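Local coordinates for conserved Archaeal protein (Sulfolobus acidocaldarius, PDB 4OPC), which reduces the double bonds of the geranylgeranyl chains of archaeal membrane lipid precursors to give saturated phytanyl chains, using bound FAD, at residues 50-55 / 300-305; 134-139 / 162-167; 195-200 / 254-259. All coordinates share one frame; numbering follows the deposited sequence. Where two conformers were deposited one is given.

Overall arrangement
Three contacts in one flavoenzyme illustrate how chemistry follows position in a fold. Contact 1 lies near the centre of the molecule, where the flavin meets the lipid pocket; contact 2, also buried, lies about 27 Å away between centres, beside the adenine end. Both touch FDA, yet contact 1 grips it mainly through backbone polar groups and a lysine, whereas contact 2 is a small, mostly aromatic contact with a methyl and a backbone carbonyl of a strand. Contact 3, about 44 Å from contact 2 between centres, is partly buried, remote from both ligands, and bridged by a water and a tyrosine. Strand 51-53 of contact 1 and strand 183-193, which contact 3 flanks, share the eight-stranded sheet.

Contact 1: residues 50-55 / 300-305; sequences DAVSKA and GGKGSA. With FDA (dihydroflavine-adenine dinucleotide), chain B.
The flavin of FDA is held at its pyrimidine edge by the two segments that meet through Val-52 and Lys-302. Along that edge Ala-51 uses both backbone groups: its O receives N3 at 2.8 Å, and its N gives a nearly straight bond to O4 (166°). Round the corner, Lys-302 N donates to O2 at 2.9 Å. Over one face sits Gly-300, its CA 3.6 Å from N1; on the opposite side of the ring plane runs the Lys-302 side chain. That chain is extended as far as CE and turns only at its end (chi4 61°), bringing NZ to O4' of the ribityl chain at 2.9 Å, with a weak second bond to O2'. Phe-16 adds a cation-pi partner. Val-52 CG2 lies 3.8 Å from Lys-302 CB, the two side chains crossing at about a right angle. Because O2 faces the first turn of helix 302-322, with Gly-301 as N-cap, the helix end would probably favour negative charge on the reduced flavin, as in related flavoproteins. The lipid touches Ala-51 and Gly-300. Strand 51-53 pairs with strand 87-97 at the margin of the eight-stranded sheet, while helix 302-322 begins at the O2 edge of the flavin, with Ala-99 of helix 99-112 beside Lys-302.

Contact 2: residues 134-139 / 162-167; sequences KGAVLF and RSFRSK. With FDA (dihydroflavine-adenine dinucleotide), chain B.
Phe-164 meets Gly-135 and Ala-136 inside the Rossmann-type FAD-binding domain, where a loop following strand 153-156 of the central, largely parallel sheet reaches over to strand 132-140 of the four-stranded sheet. Its CB points toward that strand, and CG anti to the backbone N (chi1 -176°) carries the ring across to it, so that the far end of the side chain does the touching. Phe-164 CE1 lies 3.6 Å from Ala-136 CB, which sits oblique to the ring. At the tip, Phe-164 CZ comes 3.4 Å from Gly-135 O, which lies at the ring edge and in its plane; the slightly positive rim of the ring thus faces a carbonyl oxygen. The side chain also touches Pro-126 of strand 121-129 and Ile-12 of strand 9-12, so it bridges the two sheets. With an alanine here the ring is gone, which is likely to open a gap beside Ala-136 CB and Ile-12 and leave the loop with less hold on strand 132-140. The preceding residue, Ser-163, touches the cofactor: its OG donates to FDA N7A at 2.8 Å. The Phe-164 backbone N is itself bonded to the carboxylate of Glu-156. From the 3-10 segment 165-167, Ser-166 reaches back to Arg-162 O with both N and OG, which arrive from opposite faces of the carbonyl plane, the OG at 2.8 Å and tilted 24° from that plane.

Contact 3: residues 195-200 / 254-259; sequences EDIEDH and APDVDK
Asp-256 turns its carboxylate toward the backbone of Glu-195 and the side chain of Ile-197, but it meets them loosely. The closest approach, Asp-256 OD2 to Glu-195 O, is 4.3 Å; at that distance they do not bond, and an ionised carboxylate would have no proton to give the carbonyl. The example belongs to the Geranylgeranyl reductase catalytic domain, far from its ligands: the loop 195-200, which follows strand 183-193, lies against a type I beta turn running from Ala-254 to Val-257 after helix 242-253.

The firmer part is on the protein side. Ile-197 is buried, packing on Tyr-219 and Pro-221 of strand 216-221, and its CG1 comes within 4.4 Å of Asp-256 OD2. Tyr-219 OH is also hydrogen-bonded to OD2, so one tyrosine serves both segments. Backbone bonds from Asp-256 to Lys-194 and from Asp-258 to Leu-192 join the turn and short strand 257-258 to the end of strand 183-193 and the residue after it. With chi1 at 54°, Asp-256 CG sits between its own backbone N and carbonyl carbon, a rotation that directs the carboxylate to the loop.

Toward solvent the packing slackens. The Glu-195 side chain is exposed and borders the contact, its OE1 6.9 Å from Asp-256 OD2, so the two like charges stay apart. A water links the segments, between Asp-256 OD2 (2.7 Å) and Asp-196 O (3.1 Å), although other acceptors nearby compete for its two protons.

Carbonyl and carboxylate oxygens face each other here, and a water together with Tyr-219 probably supplies much of the hydrogen bonding. Tyrosine and water gathered on a single oxygen would probably favour the ionised form of Asp-256.

Contact 1: residues 50-55 / 300-305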
loop_
_atom_site.group_PDB
_atom_site.type_symbol
_atom_site.label_atom_id
_atom_site.label_comp_id
_atom_site.label_asym_id
_atom_site.label_seq_id
_atom_site.Cartn_x
_atom_site.Cartn_y
_atom_site.Cartn_z
ATOM N N ASP A 50 8.107 5.857 5.584
ATOM C CA ASP A 50 7.731 5.877 7.006
ATOM C C ASP A 50 6.671 6.912 7.370
ATOM O O ASP A 50 6.480 7.224 8.552
ATOM C CB ASP A 50 8.949 6.057 7.926
ATOM C CG ASP A 50 9.956 4.924 7.825
ATOM O OD1 ASP A 50 9.603 3.785 7.463
ATOM O OD2 ASP A 50 11.136 5.191 8.136
ATOM N N ALA A 51 5.971 7.437 6.371
ATOM C CA ALA A 51 4.957 8.468 6.606
ATOM C C ALA A 51 3.553 7.873 6.620
ATOM O O ALA A 51 3.153 7.206 5.667
ATOM C CB ALA A 51 5.054 9.532 5.537
ATOM N N VAL A 52 2.801 8.111 7.691
ATOM C CA VAL A 52 1.451 7.553 7.809
ATOM C C VAL A 52 0.497 8.588 8.400
ATOM O O VAL A 52 0.839 9.276 9.359
ATOM C CB VAL A 52 1.415 6.280 8.702
ATOM C CG1 VAL A 52 0.043 5.604 8.616
ATOM C CG2 VAL A 52 2.513 5.294 8.325
ATOM N N SER A 53 -0.704 8.679 7.843
ATOM C CA SER A 53 -1.720 9.610 8.324
ATOM C C SER A 53 -2.202 9.256 9.732
ATOM O O SER A 53 -2.399 8.088 10.055
ATOM C CB SER A 53 -2.909 9.598 7.362
ATOM O OG SER A 53 -4.018 10.303 7.884
ATOM N N LYS A 54 -2.406 10.278 10.558
ATOM C CA LYS A 54 -2.914 10.079 11.907
ATOM C C LYS A 54 -4.315 9.473 11.880
ATOM O O LYS A 54 -4.674 8.688 12.759
ATOM C CB LYS A 54 -2.909 11.412 12.651
ATOM C CG LYS A 54 -3.519 11.389 14.040
ATOM C CD LYS A 54 -3.407 12.780 14.657
ATOM C CE LYS A 54 -4.279 12.944 15.892
ATOM N NZ LYS A 54 -5.734 12.852 15.604
ATOM N N ALA A 55 -5.090 9.837 10.861
ATOM C CA ALA A 55 -6.474 9.390 10.734
ATOM C C ALA A 55 -6.617 7.870 10.771
ATOM O O ALA A 55 -7.600 7.361 11.284
ATOM C CB ALA A 55 -7.109 9.957 9.468
ATOM N N GLY A 300 1.210 5.200 -0.775
ATOM C CA GLY A 300 1.134 4.923 0.656
ATOM C C GLY A 300 0.358 3.652 0.941
ATOM O O GLY A 300 -0.786 3.496 0.521
ATOM N N GLY A 301 0.985 2.736 1.669
ATOM C CA GLY A 301 0.374 1.452 1.965
ATOM C C GLY A 301 0.375 1.017 3.417
ATOM O O GLY A 301 -0.215 -0.008 3.711
ATOM N N LYS A 302 1.027 1.747 4.319
ATOM C CA LYS A 302 0.979 1.318 5.714
ATOM C C LYS A 302 -0.402 1.526 6.330
ATOM O O LYS A 302 -0.905 0.651 7.043
ATOM C CB LYS A 302 2.088 1.983 6.521
ATOM C CG LYS A 302 3.388 1.200 6.429
ATOM C CD LYS A 302 4.505 1.832 7.235
ATOM C CE LYS A 302 5.635 0.826 7.454
ATOM N NZ LYS A 302 6.244 0.353 6.166
ATOM N N GLY A 303 -1.038 2.657 6.043
ATOM C CA GLY A 303 -2.400 2.885 6.518
ATOM C C GLY A 303 -3.395 1.871 5.982
ATOM O O GLY A 303 -4.164 1.264 6.736
ATOM N N SER A 304 -3.365 1.653 4.676
ATOM C CA SER A 304 -4.275 0.698 4.073
ATOM C C SER A 304 -3.942 -0.747 4.486
ATOM O O SER A 304 -4.849 -1.580 4.597
ATOM C CB SER A 304 -4.300 0.880 2.558
ATOM O OG SER A 304 -2.975 0.920 2.039
ATOM N N ALA A 305 -2.669 -1.041 4.748
ATOM C CA ALA A 305 -2.308 -2.334 5.336
ATOM C C ALA A 305 -3.044 -2.525 6.653
ATOM O O ALA A 305 -3.604 -3.594 6.904
ATOM C CB ALA A 305 -0.813 -2.420 5.573
HETATM P PA FDA B . 5.813 -6.007 4.598
HETATM O O1A FDA B . 6.632 -6.302 3.403
HETATM O O2A FDA B . 6.181 -4.776 5.418
HETATM O O5B FDA B . 5.852 -7.255 5.571
HETATM C C5B FDA B . 5.791 -8.596 5.046
HETATM C C4B FDA B . 6.419 -9.506 6.068
HETATM O O4B FDA B . 6.208 -10.879 5.679
HETATM C C3B FDA B . 7.930 -9.330 6.252
HETATM O O3B FDA B . 8.245 -8.983 7.599
HETATM C C2B FDA B . 8.519 -10.674 5.781
HETATM O O2B FDA B . 9.671 -11.054 6.516
HETATM C C1B FDA B . 7.358 -11.625 6.028
HETATM N N9A FDA B . 7.309 -12.838 5.221
HETATM C C8A FDA B . 7.244 -12.923 3.852
HETATM N N7A FDA B . 7.126 -14.150 3.399
HETATM C C5A FDA B . 7.100 -14.923 4.551
HETATM C C6A FDA B . 6.937 -16.307 4.758
HETATM N N6A FDA B . 6.714 -17.184 3.777
HETATM N N1A FDA B . 6.903 -16.746 6.031
HETATM C C2A FDA B . 7.084 -15.866 7.022
HETATM N N3A FDA B . 7.205 -14.539 6.952
HETATM C C4A FDA B . 7.177 -14.126 5.679
HETATM N N1 FDA B . 3.715 3.410 2.670
HETATM C C2 FDA B . 3.299 4.405 3.518
HETATM O O2 FDA B . 2.232 4.329 4.118
HETATM N N3 FDA B . 4.142 5.471 3.691
HETATM C C4 FDA B . 5.323 5.719 3.021
HETATM O O4 FDA B . 6.042 6.649 3.377
HETATM C C4X FDA B . 5.673 4.695 2.114
HETATM N N5 FDA B . 6.839 4.806 1.415
HETATM C C5X FDA B . 7.379 3.704 0.786
HETATM C C6 FDA B . 8.684 3.728 0.314
HETATM C C7 FDA B . 9.280 2.606 -0.240
HETATM C C7M FDA B . 10.738 2.652 -0.614
HETATM C C8 FDA B . 8.533 1.425 -0.372
HETATM C C8M FDA B . 9.176 0.166 -0.906
HETATM C C9 FDA B . 7.212 1.399 0.082
HETATM C C9A FDA B . 6.635 2.515 0.678
HETATM N N10 FDA B . 5.317 2.512 1.186
HETATM C C10 FDA B . 4.900 3.548 1.995
HETATM C "C1'" FDA B . 4.477 1.289 1.151
HETATM C "C2'" FDA B . 4.540 0.546 2.498
HETATM O "O2'" FDA B . 5.891 0.453 2.959
HETATM C "C3'" FDA B . 3.978 -0.871 2.354
HETATM O "O3'" FDA B . 2.739 -0.788 1.663
HETATM C "C4'" FDA B . 3.695 -1.602 3.674
HETATM O "O4'" FDA B . 4.804 -1.521 4.568
HETATM C "C5'" FDA B . 3.327 -3.047 3.431
HETATM O "O5'" FDA B . 3.170 -3.733 4.690
HETATM P P FDA B . 2.951 -5.308 4.707
HETATM O O1P FDA B . 2.808 -5.694 6.121
HETATM O O2P FDA B . 1.857 -5.730 3.737
HETATM O O3P FDA B . 4.291 -5.916 4.079
#

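Contact 2: residues 134-139 / 162-167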
loop_
_atom_site.group_PDB
_atom_site.type_symbol
_atom_site.label_atom_id
_atom_site.label_comp_id
_atom_site.label_asym_id
_atom_site.label_seq_id
_atom_site.Cartn_x
_atom_site.Cartn_y
_atom_site.Cartn_z
ATOM N N LYS A 134 -5.591 -25.171 4.784
ATOM C CA LYS A 134 -5.800 -25.751 6.110
ATOM C C LYS A 134 -4.650 -25.482 7.073
ATOM O O LYS A 134 -4.645 -25.993 8.189
ATOM C CB LYS A 134 -6.079 -27.255 5.999
ATOM C CG LYS A 134 -7.387 -27.554 5.263
ATOM C CD LYS A 134 -7.971 -28.878 5.689
ATOM C CE LYS A 134 -9.342 -29.108 5.069
ATOM N NZ LYS A 134 -9.879 -30.449 5.448
ATOM N N GLY A 135 -3.688 -24.679 6.639
ATOM C CA GLY A 135 -2.533 -24.350 7.458
ATOM C C GLY A 135 -1.271 -24.273 6.626
ATOM O O GLY A 135 -1.326 -23.952 5.433
ATOM N N ALA A 136 -0.127 -24.554 7.247
ATOM C CA ALA A 136 1.154 -24.382 6.574
ATOM C C ALA A 136 2.212 -25.290 7.164
ATOM O O ALA A 136 2.153 -25.653 8.338
ATOM C CB ALA A 136 1.612 -22.958 6.691
ATOM N N VAL A 137 3.188 -25.658 6.342
ATOM C CA VAL A 137 4.413 -26.249 6.855
ATOM C C VAL A 137 5.392 -25.114 7.094
ATOM O O VAL A 137 5.613 -24.281 6.205
ATOM C CB VAL A 137 5.004 -27.266 5.883
ATOM C CG1 VAL A 137 6.267 -27.867 6.464
ATOM C CG2 VAL A 137 3.990 -28.369 5.603
ATOM N N LEU A 138 5.927 -25.061 8.313
ATOM C CA LEU A 138 6.798 -23.981 8.749
ATOM C C LEU A 138 8.192 -24.497 8.999
ATOM O O LEU A 138 8.369 -25.609 9.488
ATOM C CB LEU A 138 6.293 -23.396 10.066
ATOM C CG LEU A 138 4.828 -22.966 10.150
ATOM C CD1 LEU A 138 4.569 -22.467 11.558
ATOM C CD2 LEU A 138 4.519 -21.880 9.131
ATOM N N PHE A 139 9.182 -23.671 8.700
ATOM C CA PHE A 139 10.540 -23.958 9.126
ATOM C C PHE A 139 10.997 -22.880 10.100
ATOM O O PHE A 139 11.169 -21.714 9.723
ATOM C CB PHE A 139 11.500 -24.063 7.940
ATOM C CG PHE A 139 12.870 -24.508 8.332
ATOM C CD1 PHE A 139 13.035 -25.475 9.304
ATOM C CD2 PHE A 139 13.988 -23.947 7.755
ATOM C CE1 PHE A 139 14.298 -25.884 9.682
ATOM C CE2 PHE A 139 15.245 -24.350 8.131
ATOM C CZ PHE A 139 15.398 -25.316 9.095
ATOM N N ARG A 162 4.457 -12.259 -1.684
ATOM C CA ARG A 162 3.304 -13.139 -1.939
ATOM C C ARG A 162 3.734 -14.593 -1.868
ATOM O O ARG A 162 3.334 -15.420 -2.675
ATOM C CB ARG A 162 2.671 -12.826 -3.296
ATOM C CG ARG A 162 2.132 -11.421 -3.355
ATOM C CD ARG A 162 1.925 -10.989 -4.777
ATOM N NE ARG A 162 3.166 -10.505 -5.373
ATOM C CZ ARG A 162 3.469 -10.587 -6.663
ATOM N NH1 ARG A 162 2.647 -11.192 -7.514
ATOM N NH2 ARG A 162 4.612 -10.081 -7.091
ATOM N N SER A 163 4.565 -14.897 -0.877
ATOM C CA SER A 163 5.339 -16.130 -0.899
ATOM C C SER A 163 4.586 -17.381 -0.458
ATOM O O SER A 163 5.119 -18.493 -0.552
ATOM C CB SER A 163 6.576 -15.952 -0.031
ATOM O OG SER A 163 6.190 -15.730 1.315
ATOM N N PHE A 164 3.374 -17.206 0.043
ATOM C CA PHE A 164 2.540 -18.341 0.409
ATOM C C PHE A 164 1.435 -18.557 -0.617
ATOM O O PHE A 164 1.307 -19.646 -1.184
ATOM C CB PHE A 164 1.974 -18.108 1.812
ATOM C CG PHE A 164 1.155 -19.245 2.358
ATOM C CD1 PHE A 164 1.771 -20.301 3.010
ATOM C CD2 PHE A 164 -0.223 -19.233 2.266
ATOM C CE1 PHE A 164 1.018 -21.328 3.552
ATOM C CE2 PHE A 164 -0.973 -20.269 2.805
ATOM C CZ PHE A 164 -0.344 -21.311 3.445
ATOM N N ARG A 165 0.651 -17.516 -0.893
ATOM C CA ARG A 165 -0.458 -17.666 -1.835
ATOM C C ARG A 165 0.001 -18.019 -3.248
ATOM O O ARG A 165 -0.747 -18.663 -3.998
ATOM C CB ARG A 165 -1.374 -16.438 -1.838
ATOM C CG ARG A 165 -0.768 -15.162 -2.416
ATOM C CD ARG A 165 -1.765 -14.022 -2.247
ATOM N NE ARG A 165 -1.397 -12.790 -2.944
ATOM C CZ ARG A 165 -1.630 -12.555 -4.231
ATOM N NH1 ARG A 165 -2.233 -13.471 -4.981
ATOM N NH2 ARG A 165 -1.250 -11.401 -4.771
ATOM N N SER A 166 1.220 -17.630 -3.617
ATOM C CA SER A 166 1.725 -17.954 -4.951
ATOM C C SER A 166 1.993 -19.445 -5.111
ATOM O O SER A 166 2.235 -19.914 -6.222
ATOM C CB SER A 166 2.998 -17.179 -5.265
ATOM O OG SER A 166 4.040 -17.534 -4.375
ATOM N N LYS A 167 1.943 -20.189 -4.006
ATOM C CA LYS A 167 2.200 -21.629 -4.032
ATOM C C LYS A 167 0.921 -22.449 -4.058
ATOM O O LYS A 167 0.973 -23.683 -4.038
ATOM C CB LYS A 167 3.091 -22.028 -2.853
ATOM C CG LYS A 167 4.481 -21.411 -2.957
ATOM C CD LYS A 167 5.414 -21.854 -1.849
ATOM C CE LYS A 167 6.750 -21.149 -1.970
ATOM N NZ LYS A 167 7.756 -21.681 -1.001
HETATM P PA FDA B . 5.813 -6.007 4.598
HETATM O O1A FDA B . 6.632 -6.302 3.403
HETATM O O2A FDA B . 6.181 -4.776 5.418
HETATM O O5B FDA B . 5.852 -7.255 5.571
HETATM C C5B FDA B . 5.791 -8.596 5.046
HETATM C C4B FDA B . 6.419 -9.506 6.068
HETATM O O4B FDA B . 6.208 -10.879 5.679
HETATM C C3B FDA B . 7.930 -9.330 6.252
HETATM O O3B FDA B . 8.245 -8.983 7.599
HETATM C C2B FDA B . 8.519 -10.674 5.781
HETATM O O2B FDA B . 9.671 -11.054 6.516
HETATM C C1B FDA B . 7.358 -11.625 6.028
HETATM N N9A FDA B . 7.309 -12.838 5.221
HETATM C C8A FDA B . 7.244 -12.923 3.852
HETATM N N7A FDA B . 7.126 -14.150 3.399
HETATM C C5A FDA B . 7.100 -14.923 4.551
HETATM C C6A FDA B . 6.937 -16.307 4.758
HETATM N N6A FDA B . 6.714 -17.184 3.777
HETATM N N1A FDA B . 6.903 -16.746 6.031
HETATM C C2A FDA B . 7.084 -15.866 7.022
HETATM N N3A FDA B . 7.205 -14.539 6.952
HETATM C C4A FDA B . 7.177 -14.126 5.679
HETATM N N1 FDA B . 3.715 3.410 2.670
HETATM C C2 FDA B . 3.299 4.405 3.518
HETATM O O2 FDA B . 2.232 4.329 4.118
HETATM N N3 FDA B . 4.142 5.471 3.691
HETATM C C4 FDA B . 5.323 5.719 3.021
HETATM O O4 FDA B . 6.042 6.649 3.377
HETATM C C4X FDA B . 5.673 4.695 2.114
HETATM N N5 FDA B . 6.839 4.806 1.415
HETATM C C5X FDA B . 7.379 3.704 0.786
HETATM C C6 FDA B . 8.684 3.728 0.314
HETATM C C7 FDA B . 9.280 2.606 -0.240
HETATM C C7M FDA B . 10.738 2.652 -0.614
HETATM C C8 FDA B . 8.533 1.425 -0.372
HETATM C C8M FDA B . 9.176 0.166 -0.906
HETATM C C9 FDA B . 7.212 1.399 0.082
HETATM C C9A FDA B . 6.635 2.515 0.678
HETATM N N10 FDA B . 5.317 2.512 1.186
HETATM C C10 FDA B . 4.900 3.548 1.995
HETATM C "C1'" FDA B . 4.477 1.289 1.151
HETATM C "C2'" FDA B . 4.540 0.546 2.498
HETATM O "O2'" FDA B . 5.891 0.453 2.959
HETATM C "C3'" FDA B . 3.978 -0.871 2.354
HETATM O "O3'" FDA B . 2.739 -0.788 1.663
HETATM C "C4'" FDA B . 3.695 -1.602 3.674
HETATM O "O4'" FDA B . 4.804 -1.521 4.568
HETATM C "C5'" FDA B . 3.327 -3.047 3.431
HETATM O "O5'" FDA B . 3.170 -3.733 4.690
HETATM P P FDA B . 2.951 -5.308 4.707
HETATM O O1P FDA B . 2.808 -5.694 6.121
HETATM O O2P FDA B . 1.857 -5.730 3.737
HETATM O O3P FDA B . 4.291 -5.916 4.079
#

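Contact 3: residues 195-200 / 254-259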
loop_
_atom_site.group_PDB
_atom_site.type_symbol
_atom_site.label_atom_id
_atom_site.label_comp_id
_atom_site.label_asym_id
_atom_site.label_seq_id
_atom_site.Cartn_x
_atom_site.Cartn_y
_atom_site.Cartn_z
ATOM N N GLU A 195 22.179 21.626 7.184
ATOM C CA GLU A 195 21.423 22.836 7.449
ATOM C C GLU A 195 20.054 22.426 7.984
ATOM O O GLU A 195 19.522 21.378 7.598
ATOM C CB GLU A 195 21.273 23.639 6.156
ATOM C CG GLU A 195 21.219 25.145 6.341
ATOM C CD GLU A 195 21.504 25.898 5.052
ATOM O OE1 GLU A 195 22.102 25.298 4.134
ATOM O OE2 GLU A 195 21.133 27.086 4.949
ATOM N N ASP A 196 19.500 23.236 8.884
ATOM C CA ASP A 196 18.166 22.995 9.423
ATOM C C ASP A 196 17.170 22.841 8.292
ATOM O O ASP A 196 17.226 23.556 7.290
ATOM C CB ASP A 196 17.717 24.140 10.335
ATOM C CG ASP A 196 18.481 24.180 11.641
ATOM O OD1 ASP A 196 19.142 23.177 11.978
ATOM O OD2 ASP A 196 18.407 25.216 12.334
ATOM N N ILE A 197 16.259 21.893 8.448
ATOM C CA ILE A 197 15.255 21.652 7.439
ATOM C C ILE A 197 14.135 22.680 7.533
ATOM O O ILE A 197 13.498 22.828 8.580
ATOM C CB ILE A 197 14.697 20.230 7.582
ATOM C CG1 ILE A 197 15.826 19.215 7.371
ATOM C CG2 ILE A 197 13.558 20.006 6.599
ATOM C CD1 ILE A 197 15.421 17.754 7.584
ATOM N N GLU A 198 13.918 23.403 6.436
ATOM C CA GLU A 198 12.839 24.380 6.352
ATOM C C GLU A 198 11.484 23.683 6.393
ATOM O O GLU A 198 11.274 22.698 5.683
ATOM C CB GLU A 198 12.955 25.190 5.058
ATOM C CG GLU A 198 14.059 26.234 5.066
ATOM C CD GLU A 198 13.727 27.427 5.941
ATOM O OE1 GLU A 198 12.948 28.298 5.492
ATOM O OE2 GLU A 198 14.242 27.494 7.078
ATOM N N ASP A 199 10.578 24.203 7.223
ATOM C CA ASP A 199 9.229 23.653 7.351
ATOM C C ASP A 199 9.296 22.145 7.539
ATOM O O ASP A 199 8.708 21.376 6.775
ATOM C CB ASP A 199 8.396 24.001 6.121
ATOM C CG ASP A 199 8.166 25.489 5.986
ATOM O OD1 ASP A 199 7.935 26.149 7.021
ATOM O OD2 ASP A 199 8.226 26.000 4.848
ATOM N N HIS A 200 10.025 21.727 8.567
ATOM C CA HIS A 200 10.300 20.310 8.764
ATOM C C HIS A 200 9.061 19.487 9.130
ATOM O O HIS A 200 9.127 18.264 9.143
ATOM C CB HIS A 200 11.423 20.095 9.788
ATOM C CG HIS A 200 10.973 20.194 11.213
ATOM N ND1 HIS A 200 10.673 21.396 11.818
ATOM C CD2 HIS A 200 10.775 19.240 12.152
ATOM C CE1 HIS A 200 10.304 21.176 13.067
ATOM N NE2 HIS A 200 10.361 19.877 13.296
ATOM N N ALA A 254 17.997 16.936 -2.515
ATOM C CA ALA A 254 18.571 16.950 -1.175
ATOM C C ALA A 254 19.996 17.485 -1.225
ATOM O O ALA A 254 20.947 16.759 -0.928
ATOM C CB ALA A 254 18.547 15.546 -0.575
ATOM N N PRO A 255 20.158 18.763 -1.595
ATOM C CA PRO A 255 21.505 19.331 -1.669
ATOM C C PRO A 255 22.124 19.465 -0.280
ATOM O O PRO A 255 23.335 19.627 -0.172
ATOM C CB PRO A 255 21.266 20.716 -2.274
ATOM C CG PRO A 255 19.869 21.051 -1.895
ATOM C CD PRO A 255 19.122 19.753 -1.941
ATOM N N ASP A 256 21.294 19.366 0.754
ATOM C CA ASP A 256 21.699 19.640 2.129
ATOM C C ASP A 256 22.178 18.425 2.918
ATOM O O ASP A 256 22.651 18.580 4.043
ATOM C CB ASP A 256 20.543 20.301 2.892
ATOM C CG ASP A 256 19.248 19.491 2.830
ATOM O OD1 ASP A 256 18.913 18.944 1.755
ATOM O OD2 ASP A 256 18.551 19.413 3.863
ATOM N N VAL A 257 22.056 17.226 2.360
ATOM C CA VAL A 257 22.374 16.028 3.140
ATOM C C VAL A 257 23.873 15.806 3.278
ATOM O O VAL A 257 24.660 16.193 2.419
ATOM C CB VAL A 257 21.737 14.749 2.567
ATOM C CG1 VAL A 257 20.225 14.814 2.695
ATOM C CG2 VAL A 257 22.162 14.525 1.120
ATOM N N ASP A 258 24.256 15.174 4.378
ATOM C CA ASP A 258 25.634 14.786 4.594
ATOM C C ASP A 258 25.763 13.330 4.155
ATOM O O ASP A 258 25.322 12.416 4.858
ATOM C CB ASP A 258 25.979 14.936 6.071
ATOM C CG ASP A 258 27.447 14.728 6.348
ATOM O OD1 ASP A 258 28.104 14.011 5.571
ATOM O OD2 ASP A 258 27.943 15.288 7.343
ATOM N N LYS A 259 26.364 13.114 2.988
ATOM C CA LYS A 259 26.454 11.774 2.413
ATOM C C LYS A 259 27.432 10.859 3.154
ATOM O O LYS A 259 27.577 9.683 2.807
ATOM C CB LYS A 259 26.794 11.841 0.922
ATOM C CG LYS A 259 25.630 12.304 0.049
ATOM C CD LYS A 259 25.889 12.017 -1.421
ATOM C CE LYS A 259 26.401 13.246 -2.138
ATOM N NZ LYS A 259 25.331 14.270 -2.244
HETATM O O HOH W 1 18.113 21.947 4.792
#